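Local coordinates for type II restriction enzyme NlaIV (Neisseria lactamica, PDB 6QM2), which recognises the double-stranded DNA sequence 5'-GGNNCC-3' and cuts it in the middle, leaving blunt-ended fragments with 5'-phosphates, at residues 92-97 against 142-147; 18-23 against 55-60; 221-224 against 228-231. All coordinates share one frame; numbering follows the deposited sequence.

How the contacts relate
Contacts 1 and 2 are neighbours in this PDDEXK-clan nuclease, with centres about 15 Å apart. They touch through Leu143 of contact 1 and Ile22 of contact 2, whose CD2 and CG2 atoms lie 4.0 Å apart. Contact 1 joins strands of the central mixed sheet, and the Phe94 side chain is about 13 Å from a bound potassium ion. Contact 2 packs helix 44-60 against the turn after helix 9-18, where the second subunit also arrives. Contact 3 is a separate helix end; its centre is about 31 Å from that of contact 1 and about 36 Å from that of contact 2, and it touches neither.

Contact 1 of 3, residues 92-97 against 142-147; sequences KAFNRN and DLWLKK
Asp142 OD2 accepts the N-H of Arg96 NE at 2.7 Å, a hydrogen bond that is also a salt bridge. The oxygen lies almost in the guanidinium plane, and the N-H...O angle is 146°. NE carries the bond alone between these segments, since Arg96 NH2 stays 4.1 Å from Asp142 OD2; the guanidinium and carboxylate planes are 34° apart. A bend at chi2 (68°) in the Arg96 chain swings NE across to the aspartate.

Beside the ion pair lie two aromatic rings. Phe94 CE1 meets Trp144 CZ3 at 3.6 Å, rim against rim, with neither ring over the other's face. Arg96 NE also approaches the edge of the indole near CH2, at 4.1 Å. Tyr178 extends the cluster, making a cation-pi contact with Arg96 and meeting the Trp144 ring.

Strands 88-95 and 138-147 are not sheet neighbours, since strand 124-132 runs between them in the mixed sheet of this PDDEXK-clan nuclease. The long side chains of Phe94 and Trp144 meet across that middle strand, while Arg96, just beyond the end of its own strand, reaches Asp142. One short but bent charged bond, with NE against the indole edge and Tyr178 in cation-pi contact, probably restrains the guanidinium.

Contact 2 of 3, residues 18-23 against 55-60; sequences DEEKIL and GGWLRK
Glu20 and Trp57 both swing CG anti to the backbone N, and Glu20 then folds at chi2 (67°), which carries its carboxylate to the edge of the indole. The same first torsion in Trp57 sends its ring out from helix 44-60 toward the glutamate. The two side chains run past each other in opposite directions. Long side chains suit this place, because the CA atoms of Glu20 and Trp57 are still 9.8 Å apart.

Between them, Trp57 NE1 donates to Glu20 OE1 at 3.0 Å. The bond is weak, for its N-H...O angle is 130°, and OE1 sits in the ring plane but shifted toward the neighbouring carbon, 3.3 Å from Trp57 CD1. The carboxylate stands steeply to the indole, their planes 69° apart.

Glu20 lies just after helix 9-18. Lys21, the first residue after that helix to leave helical backbone angles, takes left-handed ones, with positive phi. The contact therefore ties the chain beyond one helix to the last turns of another, helix 44-60, within this PDDEXK-clan nuclease, and it does so at the dimer interface.

Buried as it is, the carboxylate is well supplied with partners: OE1 has a second one in Arg61, with which it forms a salt bridge, probably stabilising the negative charge. OE2 accepts the backbone N-H of Asp35 of the second subunit, in the short turn between strands 27-33 and 36-40 of that copy. Gly34 of that subunit packs on Glu20 and its Val36 on Trp57, while within the chain the indole packs on Ile12, Lys15 and Leu16 of helix 9-18.

Contact 3 of 3, residues 221-224 against 228-231; sequences EAYK and NRSI
The carboxyl end of helix 215-227 and the chain just beyond it form this contact, with Asn228 as the first residue past the helix and the one that adopts left-handed backbone angles. Asparagine tolerates that conformation better than most residues with a side chain. Its backbone N still reaches back to Lys224 O at 2.7 Å, a weak hydrogen bond that closes a last helical-type link. Asn228 OD1 turns toward the same region, and a water molecule donates to it at 3.2 Å while making a long, weak bond to Lys224 O.

After the turn, the chain doubles back along the helix. Lys224 CA offers its hydrogen to Arg229 O at 3.5 Å, with an angle of 156° at the hydrogen, while the extended lysine side chain leads off toward solvent.

Tyr223 supplies the apolar half. Its CG is anti to the backbone N (chi1 -164°), which lays the ring alongside the returning chain. Ile231 crosses it at about a right angle, with CD1 over the face, 4.0 Å from the Tyr223 ring centroid in a CH-pi contact. Ile231 CG2 touches Tyr223 CD2 at the rim, at 3.6 Å. A branched isoleucine thus covers both centre and margin of the ring. Arg229 runs beside the tyrosine in the same direction, its guanidinium nearly perpendicular to the ring (82°), and NH2 comes to the ring edge, 3.1 Å from Tyr223 OH. Tyr227 and Pro118 add further packing on Tyr223.

A left-handed residue that ends a helix, followed by an apolar side chain folded back onto the last turns, resembles the alpha-L type of helix C-cap.

Contact 1 of 3, residues 92-97 against 142-147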
# COMPACT_ATOMS: atom_id res chain seq x y z
N LYS A 92 12.98 7.69 -9.84
CA LYS A 92 13.14 6.73 -8.75
C LYS A 92 13.11 7.45 -7.40
O LYS A 92 13.57 8.59 -7.29
CB LYS A 92 14.45 5.95 -8.89
CG LYS A 92 14.52 5.03 -10.09
CD LYS A 92 13.41 4.00 -10.04
CE LYS A 92 13.65 2.82 -10.96
NZ LYS A 92 12.65 1.77 -10.65
N ALA A 93 12.57 6.77 -6.39
CA ALA A 93 12.50 7.32 -5.04
C ALA A 93 12.77 6.23 -4.02
O ALA A 93 12.32 5.09 -4.17
CB ALA A 93 11.13 7.94 -4.81
N PHE A 94 13.52 6.59 -2.98
CA PHE A 94 13.77 5.71 -1.85
C PHE A 94 13.92 6.51 -0.56
O PHE A 94 14.36 7.67 -0.59
CB PHE A 94 15.02 4.84 -2.10
CG PHE A 94 16.32 5.61 -2.06
CD1 PHE A 94 16.70 6.41 -3.13
CD2 PHE A 94 17.17 5.51 -0.97
CE1 PHE A 94 17.90 7.11 -3.10
CE2 PHE A 94 18.37 6.21 -0.93
CZ PHE A 94 18.74 7.01 -2.00
N ASN A 95 13.54 5.90 0.56
CA ASN A 95 13.71 6.51 1.87
C ASN A 95 15.21 6.60 2.15
O ASN A 95 15.90 5.58 2.18
CB ASN A 95 13.01 5.68 2.95
CG ASN A 95 13.10 6.32 4.32
OD1 ASN A 95 13.97 5.96 5.12
ND2 ASN A 95 12.23 7.29 4.59
N ARG A 96 15.70 7.83 2.36
CA ARG A 96 17.13 8.10 2.49
C ARG A 96 17.79 7.45 3.72
O ARG A 96 19.00 7.21 3.70
CB ARG A 96 17.37 9.62 2.48
CG ARG A 96 18.83 10.09 2.53
CD ARG A 96 19.62 9.77 1.28
NE ARG A 96 21.06 9.91 1.49
CZ ARG A 96 21.84 9.02 2.11
NH1 ARG A 96 21.34 7.90 2.62
NH2 ARG A 96 23.14 9.27 2.23
N ASN A 97 17.01 7.15 4.76
CA ASN A 97 17.55 6.54 5.99
C ASN A 97 18.11 5.13 5.77
O ASN A 97 19.08 4.74 6.42
CB ASN A 97 16.51 6.51 7.12
CG ASN A 97 15.89 7.87 7.40
OD1 ASN A 97 14.67 8.01 7.46
ND2 ASN A 97 16.74 8.88 7.56
N ASP A 142 18.20 14.32 -0.59
CA ASP A 142 19.13 14.29 -1.71
C ASP A 142 18.39 14.19 -3.05
O ASP A 142 17.26 13.70 -3.11
CB ASP A 142 20.08 13.09 -1.58
CG ASP A 142 21.13 13.28 -0.51
OD1 ASP A 142 21.88 14.28 -0.58
OD2 ASP A 142 21.24 12.42 0.39
N LEU A 143 19.04 14.67 -4.11
CA LEU A 143 18.56 14.49 -5.48
C LEU A 143 19.75 14.16 -6.38
O LEU A 143 20.81 14.77 -6.25
CB LEU A 143 17.84 15.75 -5.98
CG LEU A 143 17.04 15.59 -7.28
CD1 LEU A 143 15.78 14.78 -7.06
CD2 LEU A 143 16.68 16.95 -7.88
N TRP A 144 19.56 13.19 -7.27
CA TRP A 144 20.60 12.76 -8.21
C TRP A 144 20.07 12.65 -9.63
O TRP A 144 18.88 12.38 -9.83
CB TRP A 144 21.16 11.39 -7.82
CG TRP A 144 21.88 11.31 -6.51
CD1 TRP A 144 23.19 11.61 -6.28
CD2 TRP A 144 21.34 10.86 -5.26
NE1 TRP A 144 23.50 11.38 -4.96
CE2 TRP A 144 22.38 10.92 -4.31
CE3 TRP A 144 20.08 10.41 -4.85
CZ2 TRP A 144 22.20 10.55 -2.98
CZ3 TRP A 144 19.90 10.04 -3.52
CH2 TRP A 144 20.95 10.11 -2.60
N LEU A 145 20.96 12.87 -10.59
CA LEU A 145 20.72 12.52 -12.00
C LEU A 145 21.87 11.61 -12.42
O LEU A 145 23.02 12.06 -12.50
CB LEU A 145 20.66 13.77 -12.88
CG LEU A 145 20.18 13.53 -14.32
CD1 LEU A 145 18.70 13.17 -14.37
CD2 LEU A 145 20.45 14.76 -15.18
N LYS A 146 21.56 10.34 -12.66
CA LYS A 146 22.57 9.32 -12.93
C LYS A 146 22.17 8.42 -14.10
O LYS A 146 20.99 8.34 -14.45
CB LYS A 146 22.80 8.46 -11.68
CG LYS A 146 23.30 9.21 -10.45
CD LYS A 146 24.82 9.25 -10.40
CE LYS A 146 25.32 10.44 -9.58
NZ LYS A 146 26.80 10.43 -9.47
N LYS A 147 23.16 7.77 -14.71
CA LYS A 147 22.93 6.71 -15.69
C LYS A 147 22.79 5.37 -14.97
O LYS A 147 23.20 5.24 -13.81
CB LYS A 147 24.08 6.63 -16.71
CG LYS A 147 23.86 7.43 -17.99
CD LYS A 147 23.76 8.93 -17.74
CE LYS A 147 23.69 9.71 -19.05
NZ LYS A 147 22.49 9.37 -19.87

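Contact 2 of 3, residues 18-23 against 55-60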
# COMPACT_ATOMS: atom_id res chain seq x y z
N ASP A 18 17.78 24.46 -8.25
CA ASP A 18 18.01 25.92 -8.08
C ASP A 18 16.74 26.78 -8.05
O ASP A 18 16.64 27.72 -7.26
CB ASP A 18 18.91 26.44 -9.19
CG ASP A 18 20.20 25.63 -9.33
OD1 ASP A 18 20.72 25.13 -8.31
OD2 ASP A 18 20.69 25.52 -10.47
N GLU A 19 15.78 26.45 -8.92
CA GLU A 19 14.59 27.28 -9.14
C GLU A 19 13.43 26.86 -8.21
O GLU A 19 12.80 27.71 -7.58
CB GLU A 19 14.18 27.19 -10.62
CG GLU A 19 13.52 28.44 -11.18
CD GLU A 19 13.50 28.47 -12.71
OE1 GLU A 19 14.54 28.16 -13.34
OE2 GLU A 19 12.45 28.81 -13.28
N GLU A 20 13.17 25.56 -8.15
CA GLU A 20 12.20 24.98 -7.20
C GLU A 20 12.74 25.00 -5.76
O GLU A 20 11.96 25.12 -4.81
CB GLU A 20 11.86 23.54 -7.60
CG GLU A 20 10.84 22.81 -6.73
CD GLU A 20 9.45 23.40 -6.81
OE1 GLU A 20 8.95 23.61 -7.93
OE2 GLU A 20 8.85 23.64 -5.74
N LYS A 21 14.06 24.87 -5.61
CA LYS A 21 14.74 24.73 -4.31
C LYS A 21 14.22 23.49 -3.59
O LYS A 21 13.68 23.56 -2.49
CB LYS A 21 14.60 26.01 -3.46
CG LYS A 21 15.28 27.23 -4.07
CD LYS A 21 14.58 28.53 -3.67
CE LYS A 21 15.12 29.72 -4.44
NZ LYS A 21 14.12 30.82 -4.49
N ILE A 22 14.40 22.35 -4.26
CA ILE A 22 13.86 21.06 -3.82
C ILE A 22 14.50 20.56 -2.51
O ILE A 22 13.82 19.94 -1.70
CB ILE A 22 13.98 19.99 -4.94
CG1 ILE A 22 13.03 18.81 -4.71
CG2 ILE A 22 15.42 19.51 -5.11
CD1 ILE A 22 11.60 19.08 -5.13
N LEU A 23 15.79 20.85 -2.30
CA LEU A 23 16.51 20.37 -1.11
C LEU A 23 16.01 21.00 0.19
O LEU A 23 15.98 20.34 1.23
CB LEU A 23 18.01 20.60 -1.25
CG LEU A 23 18.72 19.87 -2.40
CD1 LEU A 23 20.21 20.16 -2.33
CD2 LEU A 23 18.45 18.37 -2.38
N GLY A 55 5.41 14.47 -12.62
CA GLY A 55 4.40 14.60 -13.67
C GLY A 55 3.61 15.89 -13.58
O GLY A 55 3.50 16.63 -14.55
N GLY A 56 3.08 16.18 -12.39
CA GLY A 56 2.36 17.43 -12.13
C GLY A 56 3.23 18.67 -12.23
O GLY A 56 2.76 19.71 -12.69
N TRP A 57 4.48 18.57 -11.79
CA TRP A 57 5.45 19.68 -11.86
C TRP A 57 5.83 20.03 -13.29
O TRP A 57 5.94 21.20 -13.63
CB TRP A 57 6.71 19.32 -11.07
CG TRP A 57 7.81 20.34 -11.09
CD1 TRP A 57 8.01 21.34 -10.18
CD2 TRP A 57 8.88 20.43 -12.03
NE1 TRP A 57 9.13 22.05 -10.50
CE2 TRP A 57 9.69 21.52 -11.63
CE3 TRP A 57 9.24 19.71 -13.18
CZ2 TRP A 57 10.84 21.91 -12.34
CZ3 TRP A 57 10.38 20.09 -13.88
CH2 TRP A 57 11.17 21.18 -13.46
N LEU A 58 6.07 19.00 -14.11
CA LEU A 58 6.31 19.20 -15.53
C LEU A 58 5.09 19.83 -16.20
O LEU A 58 5.22 20.80 -16.95
CB LEU A 58 6.64 17.87 -16.22
CG LEU A 58 7.94 17.14 -15.86
CD1 LEU A 58 7.89 15.72 -16.39
CD2 LEU A 58 9.16 17.87 -16.39
N ARG A 59 3.91 19.29 -15.91
CA ARG A 59 2.66 19.72 -16.55
C ARG A 59 2.28 21.15 -16.16
O ARG A 59 1.70 21.88 -16.98
CB ARG A 59 1.53 18.72 -16.23
CG ARG A 59 0.44 18.60 -17.29
CD ARG A 59 -0.25 17.24 -17.26
NE ARG A 59 -0.50 16.78 -15.89
CZ ARG A 59 0.04 15.70 -15.29
NH1 ARG A 59 0.87 14.88 -15.92
NH2 ARG A 59 -0.29 15.44 -14.03
N LYS A 60 2.62 21.56 -14.93
CA LYS A 60 2.38 22.93 -14.46
C LYS A 60 3.40 23.94 -14.99
O LYS A 60 3.09 25.13 -15.08
CB LYS A 60 2.35 22.98 -12.93
CG LYS A 60 1.74 24.27 -12.37
CD LYS A 60 1.50 24.19 -10.87
CE LYS A 60 0.57 25.29 -10.39
NZ LYS A 60 0.08 25.03 -9.01

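Contact 3 of 3, residues 221-224 against 228-231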
# COMPACT_ATOMS: atom_id res chain seq x y z
N GLU A 221 26.40 -4.67 -33.02
CA GLU A 221 25.76 -4.29 -34.29
C GLU A 221 24.56 -3.37 -34.07
O GLU A 221 24.38 -2.39 -34.79
CB GLU A 221 25.32 -5.53 -35.07
CG GLU A 221 26.48 -6.30 -35.66
CD GLU A 221 26.07 -7.63 -36.28
OE1 GLU A 221 26.99 -8.41 -36.63
OE2 GLU A 221 24.86 -7.90 -36.41
N ALA A 222 23.75 -3.70 -33.07
CA ALA A 222 22.60 -2.88 -32.70
C ALA A 222 23.01 -1.51 -32.17
O ALA A 222 22.36 -0.52 -32.47
CB ALA A 222 21.75 -3.60 -31.67
N TYR A 223 24.09 -1.45 -31.39
CA TYR A 223 24.60 -0.15 -30.93
C TYR A 223 25.07 0.68 -32.12
O TYR A 223 24.84 1.89 -32.16
CB TYR A 223 25.74 -0.31 -29.92
CG TYR A 223 26.02 0.96 -29.15
CD1 TYR A 223 25.30 1.26 -27.99
CD2 TYR A 223 26.99 1.86 -29.58
CE1 TYR A 223 25.54 2.43 -27.28
CE2 TYR A 223 27.24 3.03 -28.88
CZ TYR A 223 26.51 3.32 -27.73
OH TYR A 223 26.76 4.48 -27.03
N LYS A 224 25.71 0.02 -33.09
CA LYS A 224 26.20 0.68 -34.29
C LYS A 224 25.07 1.29 -35.12
O LYS A 224 25.17 2.45 -35.52
CB LYS A 224 27.05 -0.26 -35.16
CG LYS A 224 27.92 0.47 -36.17
CD LYS A 224 28.71 -0.50 -37.04
CE LYS A 224 29.34 0.23 -38.21
NZ LYS A 224 30.11 -0.70 -39.09
N ASN A 228 25.36 5.08 -34.86
CA ASN A 228 26.25 5.30 -36.01
C ASN A 228 27.72 5.35 -35.58
O ASN A 228 28.50 6.19 -36.04
CB ASN A 228 25.84 6.56 -36.79
CG ASN A 228 26.38 6.58 -38.21
OD1 ASN A 228 26.89 5.58 -38.72
ND2 ASN A 228 26.27 7.74 -38.85
N ARG A 229 28.08 4.42 -34.70
CA ARG A 229 29.37 4.43 -34.02
C ARG A 229 29.59 3.07 -33.39
O ARG A 229 28.68 2.53 -32.76
CB ARG A 229 29.37 5.50 -32.93
CG ARG A 229 30.73 5.77 -32.31
CD ARG A 229 30.64 6.91 -31.31
NE ARG A 229 29.85 6.56 -30.12
CZ ARG A 229 30.26 5.76 -29.12
NH1 ARG A 229 31.46 5.20 -29.13
NH2 ARG A 229 29.44 5.52 -28.10
N SER A 230 30.78 2.50 -33.55
CA SER A 230 31.08 1.20 -32.94
C SER A 230 31.29 1.36 -31.44
O SER A 230 31.63 2.45 -30.95
CB SER A 230 32.31 0.55 -33.60
OG SER A 230 33.52 1.14 -33.16
N ILE A 231 31.06 0.27 -30.71
CA ILE A 231 31.35 0.20 -29.28
C ILE A 231 32.05 -1.13 -29.00
O ILE A 231 31.67 -2.17 -29.56
CB ILE A 231 30.08 0.39 -28.41
CG1 ILE A 231 30.46 0.66 -26.95
CG2 ILE A 231 29.14 -0.81 -28.51
CD1 ILE A 231 29.28 1.03 -26.08
O HOH W 1 26.03 2.52 -38.88